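Local coordinates for protein nucleoporin NUP170 (PDB 5HAX) that probably serves as a scaffold nucleoporin of the fungal nuclear pore complex, combining a beta-propeller domain with a helical domain, at residues 303-311 with 318-326; 526-535 with 552-563. All coordinates share one frame; numbering follows the deposited sequence.

Overall arrangement
The chain starts with helix 5-20, beside the helical domain, then runs through the strand-rich propeller part and returns to helices from 490 on. Contact 1 closes a short hairpin in the propeller: 303-311 leads into strand 307-313, and a tight reversal brings 318-324 back beside it, in a sheet that 293-298 and 341-348 continue on either side. About two hundred residues later, contact 2 folds helix 549-562 back on helix 522-533 across a partly unmodelled linker. The two contacts follow in series, neither nested nor crossing. Their centres lie about 41 Å apart on opposite sides of the chain's centre, one in the propeller domain and the other in the helical domain.

Contact 1: 303-311 with 318-326; sequences EASKLHLMA and RLFLSATSS
M310 lies alongside F320, both side chains running the same way, and its CG sits over one face of the phenyl ring, 3.9 Å from the centroid and displaced toward the rim. With CG anti to the backbone N (chi1 -168°) the chain reaches past the ring, and SD, oblique to it in a Met-aromatic contact, lands 3.5 Å from CG of R318. The sulfur touches both the phenyl rim at CZ and the CG-CD stem of the arginine, the two lying at roughly a right angle around it, while the guanidinium leads on to a salt bridge with E427. L307 adds its CD2 methyl against CB of F320. On the opposite face of the sheet CD1 of L321 rests against CB of A311, 4.1 Å away, and CB of L319 touches CB of A311 as well.

These strands form a beta hairpin in one blade of the propeller domain, and its ladder is broken by a classic beta bulge. Two residues, H308 and L309, share the one partner L321, whose carbonyl O accepts a 2.8 Å hydrogen bond from N of H308 and a weak one from N of L309. Nearer the turn the pairing is regular, with N of L319 to O of A311 at 2.6 Å and nearly straight.

At the bulge itself the imidazole of H308 lies flat against A323, whose CB stands over the ring centre, 3.6 Å away and 7° off the normal. ND1 donates a 2.6 Å bond to O of K306. That oxygen lies in the ring plane, though ND1 stands well above the plane of the carbonyl, and the bond helps set the ring's rotation; the same oxygen accepts a weak bond from N of A323.

Contact 2: 526-535 with 552-563; sequences IAAALAVACG and TENLARAAFIEY
Two antiparallel helices of the alpha-helical domain that follows the propeller pack here, 526-533 against 552-562, their segment axes 7.7 Å apart at an angle of 145°. Small residues allow this closeness. CB of A556 fits against the backbone of the other helix, 3.4 Å from O of A529, and is flanked by CB of A533 and by CG1 of V532. CB of A529 returns the fit, 3.6 Å from O of A556.

Toward the start of 526-533 the large side chains take over. F560 throws its ring across to the facing helix because CG lies anti to the backbone N (chi1 -177°). L530 runs alongside it, with CD1 over one face, 4.3 Å from the centroid. I526 crosses the phenylalanine at about a right angle, its CG2 branch pressing obliquely on the ring 3.3 Å from CD2, while its CD1 methyl reaches the end of the helix at Y563, 3.4 Å from the carbonyl O. L591 and Y594 of helix 586-599 and L635 of helix 622-640 also touch L530.

The other end is more polar. E553 lays its extended chain along the C-terminal turn of 526-533, CG 3.4 Å from O of V532 and OE2 near CA of G535. There a Schellman motif ends the helix: N of G535 bonds to O of V532 and N of the residue after it to O of A531, with G535 at positive phi.

No hydrogen bond or salt bridge joins the two segments. Between them the association rests on van der Waals contact and shape, with methyls set against backbone carbonyls as well as against apolar side chains, so no polar pair between the segments fixes their register.

Contact 1: 303-311 with 318-326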
loop_
_atom_site.group_PDB
_atom_site.type_symbol
_atom_site.label_atom_id
_atom_site.label_comp_id
_atom_site.label_asym_id
_atom_site.label_seq_id
_atom_site.Cartn_x
_atom_site.Cartn_y
_atom_site.Cartn_z
ATOM N N GLU A 303 0.996 -11.160 -0.285
ATOM C CA GLU A 303 2.241 -10.713 -0.894
ATOM C C GLU A 303 3.229 -11.855 -1.097
ATOM O O GLU A 303 3.931 -11.892 -2.115
ATOM C CB GLU A 303 2.878 -9.618 -0.033
ATOM C CG GLU A 303 4.128 -8.996 -0.643
ATOM C CD GLU A 303 4.567 -7.733 0.078
ATOM O OE1 GLU A 303 4.061 -7.470 1.189
ATOM O OE2 GLU A 303 5.416 -7.000 -0.468
ATOM N N ALA A 304 3.296 -12.790 -0.152
ATOM C CA ALA A 304 4.256 -13.881 -0.227
ATOM C C ALA A 304 3.749 -15.055 0.596
ATOM O O ALA A 304 3.159 -14.864 1.663
ATOM C CB ALA A 304 5.635 -13.438 0.272
ATOM N N SER A 305 3.993 -16.267 0.095
ATOM C CA SER A 305 3.558 -17.473 0.789
ATOM C C SER A 305 4.514 -17.846 1.917
ATOM O O SER A 305 4.085 -18.079 3.053
ATOM C CB SER A 305 3.441 -18.630 -0.204
ATOM O OG SER A 305 3.201 -19.852 0.468
ATOM N N LYS A 306 5.812 -17.907 1.621
ATOM C CA LYS A 306 6.804 -18.392 2.574
ATOM C C LYS A 306 7.301 -17.294 3.511
ATOM O O LYS A 306 7.247 -17.455 4.735
ATOM C CB LYS A 306 7.979 -19.015 1.814
ATOM C CG LYS A 306 7.607 -20.273 1.040
ATOM C CD LYS A 306 8.709 -20.691 0.081
ATOM C CE LYS A 306 8.284 -21.881 -0.765
ATOM N NZ LYS A 306 9.253 -22.173 -1.856
ATOM N N LEU A 307 7.784 -16.179 2.964
ATOM C CA LEU A 307 8.339 -15.109 3.789
ATOM C C LEU A 307 7.224 -14.441 4.583
ATOM O O LEU A 307 6.346 -13.785 4.013
ATOM C CB LEU A 307 9.080 -14.097 2.921
ATOM C CG LEU A 307 10.351 -14.620 2.248
ATOM C CD1 LEU A 307 10.928 -13.565 1.317
ATOM C CD2 LEU A 307 11.388 -15.045 3.283
ATOM N N HIS A 308 7.270 -14.599 5.906
ATOM C CA HIS A 308 6.251 -14.082 6.810
ATOM C C HIS A 308 6.602 -12.736 7.426
ATOM O O HIS A 308 5.694 -11.991 7.808
ATOM C CB HIS A 308 6.012 -15.071 7.958
ATOM C CG HIS A 308 5.117 -16.219 7.606
ATOM N ND1 HIS A 308 5.349 -17.045 6.527
ATOM C CD2 HIS A 308 4.001 -16.693 8.208
ATOM C CE1 HIS A 308 4.407 -17.970 6.473
ATOM N NE2 HIS A 308 3.578 -17.780 7.484
ATOM N N LEU A 309 7.887 -12.404 7.546
ATOM C CA LEU A 309 8.291 -11.357 8.474
ATOM C C LEU A 309 9.616 -10.751 8.040
ATOM O O LEU A 309 10.522 -11.469 7.609
ATOM C CB LEU A 309 8.410 -11.936 9.889
ATOM C CG LEU A 309 8.542 -10.969 11.058
ATOM C CD1 LEU A 309 7.253 -10.185 11.243
ATOM C CD2 LEU A 309 8.899 -11.741 12.318
ATOM N N MET A 310 9.720 -9.429 8.167
ATOM C CA MET A 310 10.985 -8.719 8.042
ATOM C C MET A 310 11.425 -8.240 9.417
ATOM O O MET A 310 10.610 -7.749 10.204
ATOM C CB MET A 310 10.874 -7.520 7.095
ATOM C CG MET A 310 12.227 -6.925 6.716
ATOM S SD MET A 310 12.126 -5.278 5.985
ATOM C CE MET A 310 11.753 -4.288 7.432
ATOM N N ALA A 311 12.717 -8.382 9.700
ATOM C CA ALA A 311 13.311 -7.919 10.947
ATOM C C ALA A 311 14.482 -7.010 10.613
ATOM O O ALA A 311 15.323 -7.359 9.778
ATOM C CB ALA A 311 13.768 -9.093 11.817
ATOM N N ARG A 318 18.200 -6.009 6.779
ATOM C CA ARG A 318 16.822 -6.477 6.723
ATOM C C ARG A 318 16.846 -8.000 6.656
ATOM O O ARG A 318 17.291 -8.577 5.657
ATOM C CB ARG A 318 16.087 -5.875 5.527
ATOM C CG ARG A 318 15.573 -4.463 5.767
ATOM C CD ARG A 318 15.043 -3.833 4.486
ATOM N NE ARG A 318 16.114 -3.270 3.669
ATOM C CZ ARG A 318 15.965 -2.859 2.414
ATOM N NH1 ARG A 318 16.998 -2.351 1.757
ATOM N NH2 ARG A 318 14.785 -2.955 1.814
ATOM N N LEU A 319 16.373 -8.644 7.722
ATOM C CA LEU A 319 16.304 -10.096 7.816
ATOM C C LEU A 319 14.902 -10.543 7.420
ATOM O O LEU A 319 13.921 -10.139 8.052
ATOM C CB LEU A 319 16.628 -10.566 9.234
ATOM C CG LEU A 319 17.811 -9.902 9.943
ATOM C CD1 LEU A 319 17.935 -10.433 11.367
ATOM C CD2 LEU A 319 19.100 -10.124 9.174
ATOM N N PHE A 320 14.811 -11.381 6.392
ATOM C CA PHE A 320 13.534 -11.893 5.907
ATOM C C PHE A 320 13.381 -13.345 6.342
ATOM O O PHE A 320 14.182 -14.203 5.952
ATOM C CB PHE A 320 13.442 -11.762 4.388
ATOM C CG PHE A 320 13.289 -10.345 3.923
ATOM C CD1 PHE A 320 12.030 -9.807 3.708
ATOM C CD2 PHE A 320 14.400 -9.544 3.723
ATOM C CE1 PHE A 320 11.882 -8.500 3.289
ATOM C CE2 PHE A 320 14.260 -8.235 3.305
ATOM C CZ PHE A 320 12.998 -7.711 3.089
ATOM N N LEU A 321 12.354 -13.613 7.145
ATOM C CA LEU A 321 12.149 -14.919 7.752
ATOM C C LEU A 321 10.929 -15.601 7.160
ATOM O O LEU A 321 9.869 -14.986 7.002
ATOM C CB LEU A 321 11.970 -14.807 9.267
ATOM C CG LEU A 321 13.161 -14.211 10.014
ATOM C CD1 LEU A 321 12.860 -12.775 10.395
ATOM C CD2 LEU A 321 13.505 -15.046 11.238
ATOM N N SER A 322 11.092 -16.881 6.848
ATOM C CA SER A 322 9.984 -17.741 6.479
ATOM C C SER A 322 9.408 -18.403 7.723
ATOM O O SER A 322 10.026 -18.428 8.788
ATOM C CB SER A 322 10.438 -18.813 5.489
ATOM O OG SER A 322 11.361 -19.697 6.105
ATOM N N ALA A 323 8.201 -18.938 7.571
ATOM C CA ALA A 323 7.581 -19.762 8.593
ATOM C C ALA A 323 6.804 -20.865 7.893
ATOM O O ALA A 323 6.232 -20.643 6.823
ATOM C CB ALA A 323 6.656 -18.948 9.503
ATOM N N THR A 324 6.799 -22.053 8.492
ATOM C CA THR A 324 6.182 -23.218 7.875
ATOM C C THR A 324 5.489 -24.055 8.935
ATOM O O THR A 324 5.961 -24.154 10.072
ATOM C CB THR A 324 7.217 -24.074 7.135
ATOM O OG1 THR A 324 8.281 -24.426 8.030
ATOM C CG2 THR A 324 7.787 -23.316 5.947
ATOM N N SER A 325 4.362 -24.646 8.553
ATOM C CA SER A 325 3.638 -25.568 9.409
ATOM C C SER A 325 4.200 -26.974 9.249
ATOM O O SER A 325 4.763 -27.326 8.208
ATOM C CB SER A 325 2.146 -25.563 9.074
ATOM O OG SER A 325 1.432 -26.445 9.921
ATOM N N SER A 326 4.047 -27.778 10.301
ATOM C CA SER A 326 4.511 -29.158 10.243
ATOM C C SER A 326 3.686 -29.981 9.263
ATOM O O SER A 326 4.202 -30.935 8.671
ATOM C CB SER A 326 4.458 -29.786 11.635
ATOM O OG SER A 326 5.006 -28.914 12.608
#

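Contact 2: 526-535 with 552-563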
loop_
_atom_site.group_PDB
_atom_site.type_symbol
_atom_site.label_atom_id
_atom_site.label_comp_id
_atom_site.label_asym_id
_atom_site.label_seq_id
_atom_site.Cartn_x
_atom_site.Cartn_y
_atom_site.Cartn_z
ATOM N N ILE A 526 7.745 3.485 -23.693
ATOM C CA ILE A 526 6.852 4.115 -24.659
ATOM C C ILE A 526 5.444 4.221 -24.089
ATOM O O ILE A 526 4.711 5.169 -24.400
ATOM C CB ILE A 526 6.874 3.329 -25.987
ATOM C CG1 ILE A 526 8.279 3.360 -26.604
ATOM C CG2 ILE A 526 5.846 3.883 -26.974
ATOM C CD1 ILE A 526 8.771 4.745 -27.001
ATOM N N ALA A 527 5.041 3.263 -23.251
ATOM C CA ALA A 527 3.742 3.354 -22.594
ATOM C C ALA A 527 3.699 4.532 -21.628
ATOM O O ALA A 527 2.664 5.195 -21.495
ATOM C CB ALA A 527 3.431 2.048 -21.866
ATOM N N ALA A 528 4.814 4.805 -20.946
ATOM C CA ALA A 528 4.880 5.976 -20.078
ATOM C C ALA A 528 4.778 7.262 -20.887
ATOM O O ALA A 528 4.088 8.204 -20.482
ATOM C CB ALA A 528 6.175 5.955 -19.266
ATOM N N ALA A 529 5.461 7.321 -22.034
ATOM C CA ALA A 529 5.362 8.492 -22.897
ATOM C C ALA A 529 3.925 8.704 -23.356
ATOM O O ALA A 529 3.406 9.826 -23.319
ATOM C CB ALA A 529 6.297 8.338 -24.097
ATOM N N LEU A 530 3.264 7.628 -23.785
ATOM C CA LEU A 530 1.862 7.722 -24.174
ATOM C C LEU A 530 1.015 8.260 -23.028
ATOM O O LEU A 530 0.179 9.150 -23.221
ATOM C CB LEU A 530 1.356 6.351 -24.622
ATOM C CG LEU A 530 -0.138 6.248 -24.943
ATOM C CD1 LEU A 530 -0.508 7.198 -26.073
ATOM C CD2 LEU A 530 -0.502 4.815 -25.295
ATOM N N ALA A 531 1.234 7.740 -21.817
ATOM C CA ALA A 531 0.464 8.190 -20.661
ATOM C C ALA A 531 0.697 9.670 -20.388
ATOM O O ALA A 531 -0.258 10.437 -20.213
ATOM C CB ALA A 531 0.827 7.352 -19.436
ATOM N N VAL A 532 1.964 10.093 -20.346
ATOM C CA VAL A 532 2.270 11.506 -20.134
ATOM C C VAL A 532 1.654 12.350 -21.241
ATOM O O VAL A 532 1.075 13.413 -20.983
ATOM C CB VAL A 532 3.793 11.721 -20.045
ATOM C CG1 VAL A 532 4.129 13.212 -19.998
ATOM C CG2 VAL A 532 4.363 11.010 -18.827
ATOM N N ALA A 533 1.769 11.895 -22.491
ATOM C CA ALA A 533 1.166 12.621 -23.604
ATOM C C ALA A 533 -0.334 12.794 -23.414
ATOM O O ALA A 533 -0.903 13.797 -23.859
ATOM C CB ALA A 533 1.450 11.896 -24.918
ATOM N N CYS A 534 -0.987 11.841 -22.752
ATOM C CA CYS A 534 -2.418 11.902 -22.494
ATOM C C CYS A 534 -2.756 12.654 -21.211
ATOM O O CYS A 534 -3.921 12.662 -20.802
ATOM C CB CYS A 534 -2.998 10.484 -22.436
ATOM S SG CYS A 534 -2.989 9.627 -24.025
ATOM N N GLY A 535 -1.772 13.280 -20.568
ATOM C CA GLY A 535 -2.009 14.093 -19.393
ATOM C C GLY A 535 -1.769 13.406 -18.068
ATOM O O GLY A 535 -1.990 14.030 -17.024
ATOM N N THR A 552 5.968 19.478 -22.050
ATOM C CA THR A 552 6.257 18.128 -21.575
ATOM C C THR A 552 5.388 17.104 -22.290
ATOM O O THR A 552 5.877 16.052 -22.717
ATOM C CB THR A 552 6.048 18.046 -20.062
ATOM O OG1 THR A 552 6.921 18.974 -19.407
ATOM C CG2 THR A 552 6.334 16.637 -19.547
ATOM N N GLU A 553 4.093 17.395 -22.432
ATOM C CA GLU A 553 3.204 16.488 -23.149
ATOM C C GLU A 553 3.560 16.415 -24.628
ATOM O O GLU A 553 3.401 15.359 -25.252
ATOM C CB GLU A 553 1.753 16.928 -22.963
ATOM C CG GLU A 553 1.248 16.790 -21.530
ATOM C CD GLU A 553 -0.163 17.321 -21.348
ATOM O OE1 GLU A 553 -0.806 17.672 -22.361
ATOM O OE2 GLU A 553 -0.627 17.387 -20.191
ATOM N N ASN A 554 4.045 17.517 -25.204
ATOM C CA ASN A 554 4.472 17.496 -26.599
ATOM C C ASN A 554 5.781 16.732 -26.759
ATOM O O ASN A 554 5.988 16.048 -27.767
ATOM C CB ASN A 554 4.606 18.924 -27.130
ATOM C CG ASN A 554 3.262 19.561 -27.432
ATOM O OD1 ASN A 554 2.309 18.880 -27.815
ATOM N ND2 ASN A 554 3.179 20.875 -27.266
ATOM N N LEU A 555 6.681 16.846 -25.779
ATOM C CA LEU A 555 7.880 16.013 -25.782
ATOM C C LEU A 555 7.518 14.540 -25.651
ATOM O O LEU A 555 8.092 13.686 -26.338
ATOM C CB LEU A 555 8.817 16.426 -24.648
ATOM C CG LEU A 555 10.057 17.241 -25.016
ATOM C CD1 LEU A 555 10.818 17.617 -23.756
ATOM C CD2 LEU A 555 10.955 16.471 -25.970
ATOM N N ALA A 556 6.571 14.226 -24.764
ATOM C CA ALA A 556 6.114 12.849 -24.620
ATOM C C ALA A 556 5.531 12.326 -25.926
ATOM O O ALA A 556 5.780 11.177 -26.309
ATOM C CB ALA A 556 5.085 12.761 -23.492
ATOM N N ARG A 557 4.749 13.156 -26.624
ATOM C CA ARG A 557 4.273 12.786 -27.954
ATOM C C ARG A 557 5.438 12.507 -28.895
ATOM O O ARG A 557 5.420 11.523 -29.645
ATOM C CB ARG A 557 3.384 13.893 -28.523
ATOM C CG ARG A 557 3.057 13.737 -30.009
ATOM C CD ARG A 557 2.226 14.900 -30.531
ATOM N NE ARG A 557 2.924 16.178 -30.416
ATOM C CZ ARG A 557 2.456 17.333 -30.884
ATOM N NH1 ARG A 557 1.284 17.378 -31.506
ATOM N NH2 ARG A 557 3.161 18.446 -30.732
ATOM N N ALA A 558 6.457 13.370 -28.877
ATOM C CA ALA A 558 7.602 13.185 -29.763
ATOM C C ALA A 558 8.333 11.885 -29.454
ATOM O O ALA A 558 8.824 11.208 -30.365
ATOM C CB ALA A 558 8.551 14.376 -29.645
ATOM N N ALA A 559 8.416 11.518 -28.174
ATOM C CA ALA A 559 9.080 10.273 -27.805
ATOM C C ALA A 559 8.258 9.065 -28.233
ATOM O O ALA A 559 8.814 8.042 -28.649
ATOM C CB ALA A 559 9.334 10.243 -26.297
ATOM N N PHE A 560 6.932 9.167 -28.135
ATOM C CA PHE A 560 6.059 8.071 -28.544
ATOM C C PHE A 560 6.188 7.796 -30.038
ATOM O O PHE A 560 6.176 6.636 -30.469
ATOM C CB PHE A 560 4.615 8.411 -28.171
ATOM C CG PHE A 560 3.625 7.324 -28.481
ATOM C CD1 PHE A 560 2.746 7.451 -29.543
ATOM C CD2 PHE A 560 3.557 6.185 -27.696
ATOM C CE1 PHE A 560 1.827 6.459 -29.823
ATOM C CE2 PHE A 560 2.639 5.189 -27.973
ATOM C CZ PHE A 560 1.774 5.326 -29.038
ATOM N N ILE A 561 6.322 8.851 -30.841
ATOM C CA ILE A 561 6.452 8.697 -32.287
ATOM C C ILE A 561 7.852 8.219 -32.657
ATOM O O ILE A 561 8.019 7.212 -33.354
ATOM C CB ILE A 561 6.114 10.029 -32.984
ATOM C CG1 ILE A 561 4.632 10.368 -32.797
ATOM C CG2 ILE A 561 6.464 9.975 -34.471
ATOM C CD1 ILE A 561 4.277 11.794 -33.177
ATOM N N GLU A 562 8.878 8.934 -32.188
ATOM C CA GLU A 562 10.230 8.746 -32.708
ATOM C C GLU A 562 10.847 7.420 -32.280
ATOM O O GLU A 562 11.639 6.843 -33.034
ATOM C CB GLU A 562 11.122 9.903 -32.254
ATOM C CG GLU A 562 10.791 11.237 -32.906
ATOM C CD GLU A 562 11.257 11.315 -34.347
ATOM O OE1 GLU A 562 10.460 11.740 -35.210
ATOM O OE2 GLU A 562 12.424 10.957 -34.615
ATOM N N TYR A 563 10.517 6.927 -31.085
ATOM C CA TYR A 563 11.180 5.758 -30.516
ATOM C C TYR A 563 10.237 4.570 -30.359
ATOM O O TYR A 563 10.568 3.611 -29.653
ATOM C CB TYR A 563 11.808 6.118 -29.169
ATOM C CG TYR A 563 12.582 7.418 -29.189
ATOM C CD1 TYR A 563 13.753 7.542 -29.924
ATOM C CD2 TYR A 563 12.145 8.519 -28.465
ATOM C CE1 TYR A 563 14.463 8.729 -29.943
ATOM C CE2 TYR A 563 12.849 9.709 -28.477
ATOM C CZ TYR A 563 14.006 9.809 -29.217
ATOM O OH TYR A 563 14.708 10.993 -29.231
#